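Local structure of gamma-glutamyltranspeptidase (Ggt) (Helicobacter pylori 26695, 5BPK) at residues 15-20 with 72-77; 83-88 with 167-172; 132-137 with 157-162; 102-107 with 117-122. The protein probably transfers the gamma-glutamyl group of glutathione and related compounds to water or an acceptor amine, as an N-terminal nucleophile hydrolase. All coordinates share one frame; numbering follows the deposited sequence.

Interaction 1. Residues 15-20 with 72-77; sequences SVTYTI and SSMSPT. With 4UD ((2S)-amino[(5S)-4,5-dihydro-1,2-oxazol-5-yl]acetic acid), chain O.
One side of the pocket that holds the inhibitor 4UD, probably the gamma-glutamyl site of this Ntn-hydrolase, is built where strand 13-19 meets the loop that carries Ser72, Ser73 and Met74, all three lining the ligand. Met74 gives the largest single share of the contact, with Thr17 close behind. Its chain, extended as far as SD, brings Met74 SD to 3.4 Å from Thr17 CG2, and the bend at chi3 (-76°) then turns CE toward the methyl of Thr19, with Met74 CE to Thr19 CG2 at 3.7 Å. Pro76 follows: its CB lies 3.3 Å from Ser15 O and also touches Thr17 OG1. No clear direct hydrogen bond spans the segments; one water does so instead, at 2.8 Å from Thr17 OG1, while accepting from Ser75 N. Thr17 OG1 is further bonded to His3 ND1.

The loop also grips the ligand carboxylate. Ser72 OG donates to 4UD O9 over 2.6 Å, and Ser73 N reaches O10 over 2.8 Å in a nearly straight bond (169°). Ser72 OG is itself fixed as the acceptor of Met74 N in an ST turn, at 2.9 Å. Thr19 OG1, which is bonded to Asn21 N, lies 3.4 Å from C5 of the ligand ring.

Thr1 touches Thr17, Thr19 and Met74, so the N-terminal residue borders the same patch. Strand 2-8 pairs with strand 13-19 through backbone bonds such as Tyr4 with Val16, a strand of the neighbouring Ggt chain extends the sheet across the interface, and Ile97 of helix 96-109 packs on Met74.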
loop_
_atom_site.group_PDB
_atom_site.type_symbol
_atom_site.label_atom_id
_atom_site.label_comp_id
_atom_site.label_asym_id
_atom_site.label_seq_id
_atom_site.Cartn_x
_atom_site.Cartn_y
_atom_site.Cartn_z
ATOM N N SER B 15 6.165 -2.133 -9.154
ATOM C CA SER B 15 5.346 -1.243 -8.355
ATOM C C SER B 15 5.099 -1.952 -7.026
ATOM O O SER B 15 4.495 -3.027 -7.002
ATOM C CB SER B 15 4.049 -0.962 -9.097
ATOM O OG SER B 15 3.349 0.112 -8.517
ATOM N N VAL B 16 5.640 -1.391 -5.940
ATOM C CA VAL B 16 5.631 -2.053 -4.636
ATOM C C VAL B 16 4.923 -1.187 -3.598
ATOM O O VAL B 16 5.320 -0.037 -3.378
ATOM C CB VAL B 16 7.051 -2.322 -4.115
ATOM C CG1 VAL B 16 6.978 -3.046 -2.753
ATOM C CG2 VAL B 16 7.885 -3.111 -5.142
ATOM N N THR B 17 3.866 -1.723 -2.994
ATOM C CA THR B 17 3.276 -1.114 -1.806
ATOM C C THR B 17 3.490 -2.070 -0.649
ATOM O O THR B 17 3.148 -3.276 -0.723
ATOM C CB THR B 17 1.771 -0.802 -1.950
ATOM O OG1 THR B 17 1.483 -0.270 -3.248
ATOM C CG2 THR B 17 1.326 0.214 -0.879
ATOM N N TYR B 18 4.078 -1.564 0.424
ATOM C CA TYR B 18 4.297 -2.416 1.593
ATOM C C TYR B 18 4.208 -1.611 2.881
ATOM O O TYR B 18 4.132 -0.366 2.851
ATOM C CB TYR B 18 5.586 -3.248 1.435
ATOM C CG TYR B 18 6.914 -2.612 1.847
ATOM C CD1 TYR B 18 7.166 -1.250 1.686
ATOM C CD2 TYR B 18 7.938 -3.401 2.350
ATOM C CE1 TYR B 18 8.382 -0.689 2.073
ATOM C CE2 TYR B 18 9.162 -2.847 2.742
ATOM C CZ TYR B 18 9.372 -1.495 2.604
ATOM O OH TYR B 18 10.567 -0.931 2.994
ATOM N N THR B 19 4.148 -2.309 4.011
ATOM C CA THR B 19 3.572 -1.692 5.199
ATOM C C THR B 19 3.698 -2.520 6.462
ATOM O O THR B 19 3.841 -3.739 6.402
ATOM C CB THR B 19 2.055 -1.428 4.949
ATOM O OG1 THR B 19 1.528 -0.533 5.938
ATOM C CG2 THR B 19 1.265 -2.736 4.928
ATOM N N ILE B 20 3.609 -1.825 7.593
ATOM C CA ILE B 20 3.336 -2.436 8.887
ATOM C C ILE B 20 1.936 -2.034 9.414
ATOM O O ILE B 20 1.607 -2.273 10.566
ATOM C CB ILE B 20 4.470 -2.146 9.907
ATOM C CG1 ILE B 20 4.882 -0.662 9.924
ATOM C CG2 ILE B 20 5.661 -3.061 9.625
ATOM C CD1 ILE B 20 5.919 -0.344 11.019
ATOM N N SER B 72 -6.433 -6.586 1.982
ATOM C CA SER B 72 -5.778 -5.292 1.798
ATOM C C SER B 72 -6.560 -4.407 0.817
ATOM O O SER B 72 -7.413 -4.884 0.064
ATOM C CB SER B 72 -4.369 -5.512 1.241
ATOM O OG SER B 72 -3.620 -4.295 1.189
ATOM N N SER B 73 -6.238 -3.118 0.840
ATOM C CA SER B 73 -6.657 -2.157 -0.182
ATOM C C SER B 73 -5.496 -1.720 -1.069
ATOM O O SER B 73 -5.683 -0.912 -1.981
ATOM C CB SER B 73 -7.249 -0.906 0.479
ATOM O OG SER B 73 -8.382 -1.198 1.273
ATOM N N MET B 74 -4.295 -2.227 -0.796
ATOM C CA MET B 74 -3.105 -1.806 -1.553
ATOM C C MET B 74 -3.241 -2.134 -3.043
ATOM O O MET B 74 -3.659 -3.242 -3.424
ATOM C CB MET B 74 -1.817 -2.383 -0.954
ATOM C CG MET B 74 -1.501 -1.790 0.439
ATOM S SD MET B 74 0.080 -2.241 1.163
ATOM C CE MET B 74 -0.201 -3.921 1.712
ATOM N N SER B 75 -2.916 -1.142 -3.862
ATOM C CA SER B 75 -3.183 -1.172 -5.295
ATOM C C SER B 75 -1.950 -0.809 -6.123
ATOM O O SER B 75 -2.011 0.093 -6.972
ATOM C CB SER B 75 -4.298 -0.188 -5.628
ATOM O OG SER B 75 -5.460 -0.455 -4.873
ATOM N N PRO B 76 -0.822 -1.503 -5.884
ATOM C CA PRO B 76 0.311 -1.234 -6.768
ATOM C C PRO B 76 -0.103 -1.595 -8.178
ATOM O O PRO B 76 -0.694 -2.658 -8.398
ATOM C CB PRO B 76 1.417 -2.139 -6.235
ATOM C CG PRO B 76 0.693 -3.266 -5.534
ATOM C CD PRO B 76 -0.560 -2.628 -4.965
ATOM N N THR B 77 0.145 -0.687 -9.112
ATOM C CA THR B 77 -0.431 -0.765 -10.450
ATOM C C THR B 77 0.573 -0.375 -11.520
ATOM O O THR B 77 1.394 0.535 -11.340
ATOM C CB THR B 77 -1.689 0.135 -10.535
ATOM O OG1 THR B 77 -2.639 -0.293 -9.544
ATOM C CG2 THR B 77 -2.355 0.091 -11.922
HETATM C C3 4UD O . -1.192 1.598 4.194
HETATM C C4 4UD O . -2.246 -0.355 4.258
HETATM C C5 4UD O . -1.636 0.631 5.236
HETATM C C6 4UD O . -3.405 -1.201 4.804
HETATM C C8 4UD O . -3.789 -2.165 3.705
HETATM O O9 4UD O . -3.174 -3.189 3.532
HETATM O O10 4UD O . -4.831 -1.890 2.886
HETATM N N7 4UD O . -2.973 -1.980 5.972
HETATM O O2 4UD O . -2.758 0.433 3.186
HETATM N N1 4UD O . -1.860 1.418 3.104
HETATM O O HOH W 1 -1.007 1.006 -3.359
#

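Interaction 2. Residues 83-88 with 167-172. With EDO (1,2-ethanediol), chain P.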
loop_
_atom_site.group_PDB
_atom_site.type_symbol
_atom_site.label_atom_id
_atom_site.label_comp_id
_atom_site.label_asym_id
_atom_site.label_seq_id
_atom_site.Cartn_x
_atom_site.Cartn_y
_atom_site.Cartn_z
ATOM N N ASN B 83 1.122 -2.958 -24.765
ATOM C CA ASN B 83 1.934 -3.891 -23.969
ATOM C C ASN B 83 3.292 -3.343 -23.512
ATOM O O ASN B 83 4.167 -4.115 -23.136
ATOM C CB ASN B 83 2.111 -5.249 -24.688
ATOM C CG ASN B 83 0.966 -6.205 -24.427
ATOM O OD1 ASN B 83 0.357 -6.728 -25.362
ATOM N ND2 ASN B 83 0.664 -6.444 -23.153
ATOM N N LYS B 84 3.452 -2.017 -23.529
ATOM C CA LYS B 84 4.673 -1.360 -23.040
ATOM C C LYS B 84 4.322 -0.495 -21.833
ATOM O O LYS B 84 3.227 0.031 -21.742
ATOM C CB LYS B 84 5.323 -0.506 -24.125
ATOM C CG LYS B 84 5.902 -1.319 -25.288
ATOM C CD LYS B 84 6.554 -0.423 -26.336
ATOM N N VAL B 85 5.262 -0.356 -20.912
ATOM C CA VAL B 85 5.041 0.414 -19.689
ATOM C C VAL B 85 4.684 1.851 -20.042
ATOM O O VAL B 85 5.397 2.511 -20.822
ATOM C CB VAL B 85 6.285 0.376 -18.771
ATOM C CG1 VAL B 85 6.108 1.283 -17.546
ATOM C CG2 VAL B 85 6.572 -1.063 -18.336
ATOM N N PHE B 86 3.566 2.308 -19.484
ATOM C CA PHE B 86 3.091 3.684 -19.629
ATOM C C PHE B 86 3.079 4.401 -18.271
ATOM O O PHE B 86 3.598 5.513 -18.154
ATOM C CB PHE B 86 1.701 3.688 -20.290
ATOM C CG PHE B 86 1.085 5.058 -20.432
ATOM C CD1 PHE B 86 1.683 6.027 -21.223
ATOM C CD2 PHE B 86 -0.120 5.367 -19.805
ATOM C CE1 PHE B 86 1.105 7.286 -21.373
ATOM C CE2 PHE B 86 -0.702 6.621 -19.940
ATOM C CZ PHE B 86 -0.086 7.586 -20.728
ATOM N N LEU B 87 2.469 3.777 -17.261
ATOM C CA LEU B 87 2.477 4.309 -15.893
ATOM C C LEU B 87 2.848 3.250 -14.865
ATOM O O LEU B 87 2.475 2.087 -15.002
ATOM C CB LEU B 87 1.102 4.873 -15.516
ATOM C CG LEU B 87 0.552 6.036 -16.349
ATOM C CD1 LEU B 87 -0.937 6.283 -16.045
ATOM C CD2 LEU B 87 1.379 7.311 -16.111
ATOM N N VAL B 88 3.587 3.670 -13.839
ATOM C CA VAL B 88 3.845 2.870 -12.646
ATOM C C VAL B 88 3.353 3.715 -11.476
ATOM O O VAL B 88 3.820 4.837 -11.267
ATOM C CB VAL B 88 5.341 2.522 -12.496
ATOM C CG1 VAL B 88 5.543 1.446 -11.405
ATOM C CG2 VAL B 88 5.916 2.069 -13.838
ATOM N N ILE B 167 5.619 6.964 -12.053
ATOM C CA ILE B 167 6.466 7.118 -13.234
ATOM C C ILE B 167 5.608 7.015 -14.479
ATOM O O ILE B 167 4.704 6.172 -14.544
ATOM C CB ILE B 167 7.572 6.034 -13.310
ATOM C CG1 ILE B 167 8.504 6.107 -12.107
ATOM C CG2 ILE B 167 8.362 6.155 -14.611
ATOM C CD1 ILE B 167 9.400 4.859 -11.926
ATOM N N GLN B 168 5.858 7.914 -15.435
ATOM C CA GLN B 168 5.310 7.800 -16.770
ATOM C C GLN B 168 6.460 7.574 -17.747
ATOM O O GLN B 168 7.501 8.243 -17.673
ATOM C CB GLN B 168 4.505 9.047 -17.148
ATOM C CG GLN B 168 3.857 8.990 -18.522
ATOM C CD GLN B 168 3.125 10.263 -18.887
ATOM O OE1 GLN B 168 3.671 11.360 -18.773
ATOM N NE2 GLN B 168 1.895 10.125 -19.352
ATOM N N VAL B 169 6.255 6.645 -18.678
ATOM C CA VAL B 169 7.276 6.309 -19.667
ATOM C C VAL B 169 6.711 6.586 -21.059
ATOM O O VAL B 169 5.610 6.129 -21.404
ATOM C CB VAL B 169 7.730 4.847 -19.560
ATOM C CG1 VAL B 169 8.836 4.556 -20.553
ATOM C CG2 VAL B 169 8.196 4.538 -18.148
ATOM N N LEU B 170 7.474 7.333 -21.852
ATOM C CA LEU B 170 7.070 7.680 -23.218
ATOM C C LEU B 170 8.183 7.340 -24.197
ATOM O O LEU B 170 9.375 7.453 -23.867
ATOM C CB LEU B 170 6.706 9.167 -23.324
ATOM C CG LEU B 170 5.634 9.674 -22.353
ATOM C CD1 LEU B 170 5.558 11.193 -22.404
ATOM C CD2 LEU B 170 4.276 9.045 -22.657
ATOM N N PRO B 171 7.800 6.909 -25.410
ATOM C CA PRO B 171 8.793 6.533 -26.404
ATOM C C PRO B 171 9.492 7.740 -27.012
ATOM O O PRO B 171 8.906 8.823 -27.105
ATOM C CB PRO B 171 7.958 5.827 -27.470
ATOM C CG PRO B 171 6.634 6.500 -27.400
ATOM C CD PRO B 171 6.426 6.815 -25.944
ATOM N N LYS B 172 10.751 7.550 -27.388
ATOM C CA LYS B 172 11.439 8.481 -28.278
ATOM C C LYS B 172 12.204 7.657 -29.313
ATOM O O LYS B 172 12.182 6.422 -29.259
ATOM C CB LYS B 172 12.335 9.449 -27.491
ATOM C CG LYS B 172 13.525 8.836 -26.760
ATOM C CD LYS B 172 14.168 9.865 -25.820
ATOM C CE LYS B 172 15.655 9.607 -25.573
ATOM N NZ LYS B 172 15.922 8.397 -24.742
HETATM C C1 EDO P . 7.646 -2.504 -21.312
HETATM O O1 EDO P . 8.020 -1.212 -21.840
HETATM C C2 EDO P . 8.391 -3.636 -22.008
HETATM O O2 EDO P . 7.506 -4.706 -22.397
#
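Phe86 and Gln168 lie side by side and point the same way from neighbouring antiparallel strands, 84-88 and 167-171, whose axes approach to 4.7 Å. The ring and amide planes are 54° apart, and Gln168 NE2 stands 3.5 Å from Phe86 CZ in an oblique position. Phe86 CG is anti to the backbone N (chi1 177°), which swings the ring back toward the second strand although its CB points away. Leu170 meets the same ring at its edge, CD2 being 3.8 Å from Phe86 CE1. Leu87 runs alongside Gln168, with its CD2 against Gln168 CB and CG.

On the other face of the sheet, Val88 and Ile167 oppose each other as the hydrogen-bonded pair, CB to CB 4.2 Å. Val85 and Val169 meet at a slant through CG1 and CG2, 3.9 Å apart.

Three backbone bonds set this register: Val88 N to Ile167 O at 2.8 Å, Ile167 N to Val88 O at 2.9 Å, and Val169 N to Phe86 O at 2.9 Å. The first two lie in the carbonyl plane, whereas in the third the donor stands 35° above it. That change falls at a classic beta bulge, where Phe86 and Leu87 both face Val79 of strand 77-81. At the outer end, Val85 N donates to a 1,2-ethanediol.

Tyr274 of the neighbouring Ggt chain meets the Phe86 ring. With no charged pair across the strands, cohesion rests on main-chain bonds and apolar side chains, and Gln168 brings a polar amide beside the aromatic ring.

Interaction 3. Residues 132-137 with 157-162. With EDO (1,2-ethanediol), chain C; EDO (1,2-ethanediol), chain R.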
loop_
_atom_site.group_PDB
_atom_site.type_symbol
_atom_site.label_atom_id
_atom_site.label_comp_id
_atom_site.label_asym_id
_atom_site.label_seq_id
_atom_site.Cartn_x
_atom_site.Cartn_y
_atom_site.Cartn_z
ATOM N N GLU B 132 -20.252 9.875 2.844
ATOM C CA GLU B 132 -19.736 11.243 2.741
ATOM C C GLU B 132 -18.828 11.349 1.523
ATOM O O GLU B 132 -18.199 10.371 1.118
ATOM C CB GLU B 132 -18.962 11.628 4.005
ATOM C CG GLU B 132 -17.631 10.903 4.191
ATOM C CD GLU B 132 -16.938 11.189 5.517
ATOM O OE1 GLU B 132 -17.603 11.641 6.490
ATOM O OE2 GLU B 132 -15.708 10.931 5.593
ATOM N N LEU B 133 -18.769 12.541 0.941
ATOM C CA LEU B 133 -17.795 12.816 -0.118
ATOM C C LEU B 133 -16.654 13.580 0.535
ATOM O O LEU B 133 -16.785 14.759 0.882
ATOM C CB LEU B 133 -18.418 13.609 -1.279
ATOM C CG LEU B 133 -17.510 13.854 -2.504
ATOM C CD1 LEU B 133 -17.109 12.526 -3.190
ATOM C CD2 LEU B 133 -18.255 14.762 -3.487
ATOM N N ARG B 134 -15.542 12.885 0.729
ATOM C CA ARG B 134 -14.371 13.449 1.371
ATOM C C ARG B 134 -13.552 14.215 0.340
ATOM O O ARG B 134 -13.269 13.695 -0.745
ATOM C CB ARG B 134 -13.547 12.324 2.005
ATOM C CG ARG B 134 -12.180 12.728 2.478
ATOM C CD ARG B 134 -11.478 11.617 3.192
ATOM N NE ARG B 134 -10.190 12.083 3.697
ATOM C CZ ARG B 134 -9.469 11.482 4.640
ATOM N NH1 ARG B 134 -9.893 10.352 5.194
ATOM N NH2 ARG B 134 -8.310 12.018 5.035
ATOM N N ILE B 135 -13.191 15.448 0.688
ATOM C CA ILE B 135 -12.360 16.302 -0.159
ATOM C C ILE B 135 -11.150 16.842 0.615
ATOM O O ILE B 135 -11.056 16.677 1.842
ATOM C CB ILE B 135 -13.204 17.455 -0.780
ATOM C CG1 ILE B 135 -13.695 18.440 0.285
ATOM C CG2 ILE B 135 -14.380 16.871 -1.539
ATOM C CD1 ILE B 135 -14.103 19.773 -0.274
ATOM N N GLU B 136 -10.254 17.512 -0.108
ATOM C CA GLU B 136 -9.062 18.146 0.468
ATOM C C GLU B 136 -9.224 19.649 0.473
ATOM O O GLU B 136 -9.959 20.212 -0.346
ATOM C CB GLU B 136 -7.801 17.749 -0.320
ATOM C CG GLU B 136 -7.550 16.242 -0.324
ATOM C CD GLU B 136 -6.381 15.827 -1.180
ATOM O OE1 GLU B 136 -6.226 16.358 -2.320
ATOM O OE2 GLU B 136 -5.585 14.972 -0.703
ATOM N N LYS B 137 -8.516 20.305 1.391
ATOM C CA LYS B 137 -8.599 21.757 1.515
ATOM C C LYS B 137 -8.207 22.407 0.184
ATOM O O LYS B 137 -7.240 21.993 -0.448
ATOM C CB LYS B 137 -7.707 22.252 2.650
ATOM C CG LYS B 137 -7.987 23.697 3.064
ATOM C CD LYS B 137 -7.322 24.084 4.388
ATOM C CE LYS B 137 -5.823 23.875 4.353
ATOM N NZ LYS B 137 -5.089 24.567 5.456
ATOM N N THR B 157 -14.380 18.187 4.419
ATOM C CA THR B 157 -12.979 18.468 4.157
ATOM C C THR B 157 -12.161 17.818 5.268
ATOM O O THR B 157 -12.371 18.103 6.453
ATOM C CB THR B 157 -12.706 19.987 4.091
ATOM O OG1 THR B 157 -13.565 20.597 3.111
ATOM C CG2 THR B 157 -11.235 20.256 3.768
ATOM N N LYS B 158 -11.240 16.943 4.868
ATOM C CA LYS B 158 -10.411 16.168 5.770
ATOM C C LYS B 158 -8.946 16.258 5.342
ATOM O O LYS B 158 -8.639 16.830 4.299
ATOM C CB LYS B 158 -10.897 14.715 5.812
ATOM C CG LYS B 158 -12.171 14.537 6.624
ATOM C CD LYS B 158 -12.616 13.080 6.693
ATOM C CE LYS B 158 -13.706 12.877 7.735
ATOM N NZ LYS B 158 -14.207 11.471 7.747
ATOM N N PRO B 159 -8.028 15.703 6.152
ATOM C CA PRO B 159 -6.611 15.799 5.794
ATOM C C PRO B 159 -6.288 15.216 4.426
ATOM O O PRO B 159 -7.029 14.382 3.919
ATOM C CB PRO B 159 -5.917 15.026 6.917
ATOM C CG PRO B 159 -6.832 15.220 8.105
ATOM C CD PRO B 159 -8.215 15.224 7.535
ATOM N N VAL B 160 -5.176 15.647 3.840
ATOM C CA VAL B 160 -4.802 15.170 2.523
ATOM C C VAL B 160 -4.678 13.650 2.497
ATOM O O VAL B 160 -4.255 13.015 3.477
ATOM C CB VAL B 160 -3.515 15.860 1.965
ATOM C CG1 VAL B 160 -3.780 17.310 1.680
ATOM C CG2 VAL B 160 -2.300 15.651 2.884
ATOM N N MET B 161 -5.001 13.096 1.334
ATOM C CA MET B 161 -5.101 11.673 1.121
ATOM C C MET B 161 -3.987 11.190 0.213
ATOM O O MET B 161 -3.884 11.643 -0.918
ATOM C CB MET B 161 -6.424 11.366 0.436
ATOM C CG MET B 161 -7.637 11.549 1.304
ATOM S SD MET B 161 -9.154 11.174 0.425
ATOM C CE MET B 161 -9.338 12.657 -0.591
ATOM N N GLY B 162 -3.171 10.266 0.706
ATOM C CA GLY B 162 -2.245 9.530 -0.143
ATOM C C GLY B 162 -0.836 10.070 -0.188
ATOM O O GLY B 162 -0.541 11.167 0.303
HETATM C C1 EDO C . -3.683 18.503 5.744
HETATM O O1 EDO C . -3.660 17.085 5.631
HETATM C C2 EDO C . -4.812 19.023 4.872
HETATM O O2 EDO C . -5.006 20.423 5.069
HETATM C C1 EDO R . -11.150 17.295 -5.439
HETATM O O1 EDO R . -12.351 17.132 -6.207
HETATM C C2 EDO R . -11.498 17.576 -3.974
HETATM O O2 EDO R . -10.335 17.696 -3.124
HETATM O O HOH W 2 -16.886 11.180 9.174
HETATM O O HOH W 3 -9.284 14.489 2.406
HETATM O O HOH W 4 -6.979 18.668 3.071
#
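Arg134 leaves its backbone with CG anti to N (chi1 169°) and stays extended to NE, which slides the guanidinium between Lys158 and Met161. Lys158 CB covers one face, 3.4 Å from Arg134 NE, and Met161 CG covers the opposite face at 3.5 Å from the same NE. At the guanidinium edge, Arg134 NH2 donates to Pro159 O over 2.9 Å, the acceptor only 3° out of the guanidinium plane.

Lys158 continues as an extended chain, crossing Glu132 at about a right angle, and its NZ forms a salt bridge with the syn lone pair of Glu132 OE2 at 2.7 Å. Glu136 OE2 instead uses its anti lone pair, accepting Met161 N at 2.8 Å. The strands pair in parallel at Ile135 and Thr157, and Lys158 N donates to Ile135 O over 3.0 Å, nearly in line with the C=O.

Water 3 accepts from Arg134 NE. Glu136 OE1 has further partners in Arg185 and Arg123, so this buried carboxylate is held at both oxygens and probably remains ionised. Flanking chains and the edge bond together restrain the rotation of the Arg134 guanidinium, while Glu132 would offset the charge of Lys158.

Interaction 4. Residues 102-107 with 117-122; sequences LQVISN and EAVSAP. With EDO (1,2-ethanediol), chain V; EDO (1,2-ethanediol), chain H.
Helices 96-109 and 115-120 are two consecutive helices packed together, closely enough that the CA atoms of Val104 and Ala118 are 5.1 Å apart. The apolar part centres on Ala118, whose small methyl permits this approach: its CB lies 3.7 Å from Asn107 CB and equally near Val104 O. Val104 CG1 touches both Ala118 CB, at 4.1 Å, and Val119 CG2, at 4.2 Å; the two valines lie side by side, pointing the same way. Val104 also reaches Val89 of strand 84-89. Beyond the helix end, Ala121 CB rests against the Asn107 amide.

Water 6 bridges the two segments: it accepts from Asn107 ND2 and lies 2.9 Å from Pro122 O, which also bonds Tyr306 of the neighbouring Ggt chain. Among direct polar partners outside the segments, Phe124 O and Thr99 O hold Gln103 NE2, and Arg185 bonds Val119 O and Ala121 O, gripping the end of the second helix.

The direct hydrogen bond across the segments comes from the side chain of Asn107. Its CG is anti to the carbonyl carbon (chi1 -73°), which turns the amide to the second helix, and Asn107 ND2 donates over 3.1 Å to a lone pair of Ala118 O, which lies 2° out of the Asn107 amide plane.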
loop_
_atom_site.group_PDB
_atom_site.type_symbol
_atom_site.label_atom_id
_atom_site.label_comp_id
_atom_site.label_asym_id
_atom_site.label_seq_id
_atom_site.Cartn_x
_atom_site.Cartn_y
_atom_site.Cartn_z
ATOM N N LEU B 102 -6.842 5.498 -8.659
ATOM C CA LEU B 102 -7.821 5.741 -9.727
ATOM C C LEU B 102 -7.712 7.160 -10.283
ATOM O O LEU B 102 -7.710 7.374 -11.493
ATOM C CB LEU B 102 -9.245 5.501 -9.164
ATOM C CG LEU B 102 -10.554 5.797 -9.901
ATOM C CD1 LEU B 102 -10.869 7.260 -10.003
ATOM C CD2 LEU B 102 -10.539 5.138 -11.255
ATOM N N GLN B 103 -7.622 8.131 -9.383
ATOM C CA GLN B 103 -7.624 9.527 -9.772
ATOM C C GLN B 103 -6.356 9.897 -10.538
ATOM O O GLN B 103 -6.428 10.592 -11.555
ATOM C CB GLN B 103 -7.872 10.426 -8.546
ATOM C CG GLN B 103 -9.334 10.384 -8.114
ATOM C CD GLN B 103 -9.609 11.044 -6.786
ATOM O OE1 GLN B 103 -9.951 12.241 -6.732
ATOM N NE2 GLN B 103 -9.454 10.281 -5.691
ATOM N N VAL B 104 -5.207 9.404 -10.085
ATOM C CA VAL B 104 -3.944 9.688 -10.775
ATOM C C VAL B 104 -3.994 9.134 -12.197
ATOM O O VAL B 104 -3.656 9.827 -13.167
ATOM C CB VAL B 104 -2.723 9.139 -10.007
ATOM C CG1 VAL B 104 -1.434 9.301 -10.826
ATOM C CG2 VAL B 104 -2.592 9.832 -8.655
ATOM N N ILE B 105 -4.445 7.889 -12.323
ATOM C CA ILE B 105 -4.558 7.262 -13.632
ATOM C C ILE B 105 -5.520 8.018 -14.564
ATOM O O ILE B 105 -5.196 8.274 -15.728
ATOM C CB ILE B 105 -4.980 5.779 -13.518
ATOM C CG1 ILE B 105 -3.877 4.978 -12.824
ATOM C CG2 ILE B 105 -5.286 5.207 -14.910
ATOM C CD1 ILE B 105 -4.254 3.550 -12.505
ATOM N N SER B 106 -6.696 8.358 -14.052
ATOM C CA SER B 106 -7.691 9.113 -14.808
ATOM C C SER B 106 -7.153 10.481 -15.201
ATOM O O SER B 106 -7.387 10.943 -16.313
ATOM C CB SER B 106 -8.970 9.272 -13.978
ATOM O OG SER B 106 -9.910 10.142 -14.591
ATOM N N ASN B 107 -6.451 11.142 -14.280
ATOM C CA ASN B 107 -5.912 12.469 -14.578
ATOM C C ASN B 107 -4.981 12.442 -15.794
ATOM O O ASN B 107 -4.994 13.353 -16.620
ATOM C CB ASN B 107 -5.194 13.053 -13.367
ATOM C CG ASN B 107 -6.152 13.506 -12.272
ATOM O OD1 ASN B 107 -7.353 13.700 -12.513
ATOM N ND2 ASN B 107 -5.622 13.678 -11.053
ATOM N N GLU B 117 1.371 16.884 -12.450
ATOM C CA GLU B 117 0.025 17.440 -12.357
ATOM C C GLU B 117 -0.977 16.383 -11.862
ATOM O O GLU B 117 -1.808 16.651 -10.969
ATOM C CB GLU B 117 -0.414 17.983 -13.708
ATOM C CG GLU B 117 0.370 19.213 -14.165
ATOM C CD GLU B 117 0.134 19.563 -15.635
ATOM O OE1 GLU B 117 -0.082 18.655 -16.470
ATOM O OE2 GLU B 117 0.165 20.762 -15.953
ATOM N N ALA B 118 -0.893 15.186 -12.435
ATOM C CA ALA B 118 -1.803 14.102 -12.073
ATOM C C ALA B 118 -1.703 13.746 -10.588
ATOM O O ALA B 118 -2.715 13.415 -9.958
ATOM C CB ALA B 118 -1.549 12.867 -12.934
ATOM N N VAL B 119 -0.484 13.782 -10.045
ATOM C CA VAL B 119 -0.257 13.497 -8.622
ATOM C C VAL B 119 -0.654 14.664 -7.684
ATOM O O VAL B 119 -1.286 14.444 -6.643
ATOM C CB VAL B 119 1.205 13.070 -8.366
ATOM C CG1 VAL B 119 1.523 12.995 -6.864
ATOM C CG2 VAL B 119 1.499 11.723 -9.055
ATOM N N SER B 120 -0.279 15.890 -8.040
ATOM C CA SER B 120 -0.579 17.046 -7.188
ATOM C C SER B 120 -2.067 17.394 -7.142
ATOM O O SER B 120 -2.541 17.941 -6.146
ATOM C CB SER B 120 0.208 18.267 -7.652
ATOM O OG SER B 120 1.590 18.092 -7.407
ATOM N N ALA B 121 -2.793 17.081 -8.212
ATOM C CA ALA B 121 -4.212 17.454 -8.334
ATOM C C ALA B 121 -5.009 17.033 -7.097
ATOM O O ALA B 121 -4.839 15.905 -6.603
ATOM C CB ALA B 121 -4.828 16.841 -9.579
ATOM N N PRO B 122 -5.865 17.936 -6.588
ATOM C CA PRO B 122 -6.689 17.576 -5.439
ATOM C C PRO B 122 -7.529 16.320 -5.674
ATOM O O PRO B 122 -7.952 16.063 -6.799
ATOM C CB PRO B 122 -7.592 18.798 -5.271
ATOM C CG PRO B 122 -6.693 19.936 -5.675
ATOM C CD PRO B 122 -5.953 19.383 -6.880
HETATM C C1 EDO V . -12.499 11.060 -12.488
HETATM O O1 EDO V . -11.098 11.375 -12.485
HETATM C C2 EDO V . -13.327 12.110 -11.756
HETATM O O2 EDO V . -13.342 13.306 -12.528
HETATM C C1 EDO H . 2.831 22.554 -6.466
HETATM O O1 EDO H . 3.619 22.803 -5.284
HETATM C C2 EDO H . 2.696 21.044 -6.716
HETATM O O2 EDO H . 3.664 20.554 -7.676
HETATM O O HOH W 5 -9.796 14.070 -8.709
HETATM O O HOH W 6 -6.876 13.986 -8.431
#

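Interactions 1, 2 and 4 are buried, whereas interaction 3 is partly exposed, and the chemistry follows. Interaction 1 combines apolar contacts and one bridging water beside the ligand; interaction 2 is a backbone-bonded strand pair; interaction 4 joins two helices with one side-chain bond; interaction 3 alone carries a salt bridge between its segments. Interactions 1 and 2 touch where Ser15 packs on Val88, and Thr77 of interaction 1 meets Ile105 of interaction 4, so helix 96-109 backs onto strand 77-81. Interaction 4 also touches interaction 3, through Pro122 and Glu136. Interactions 2 and 3, about 29 Å apart between centres, lie on opposite sides of the chain's centre.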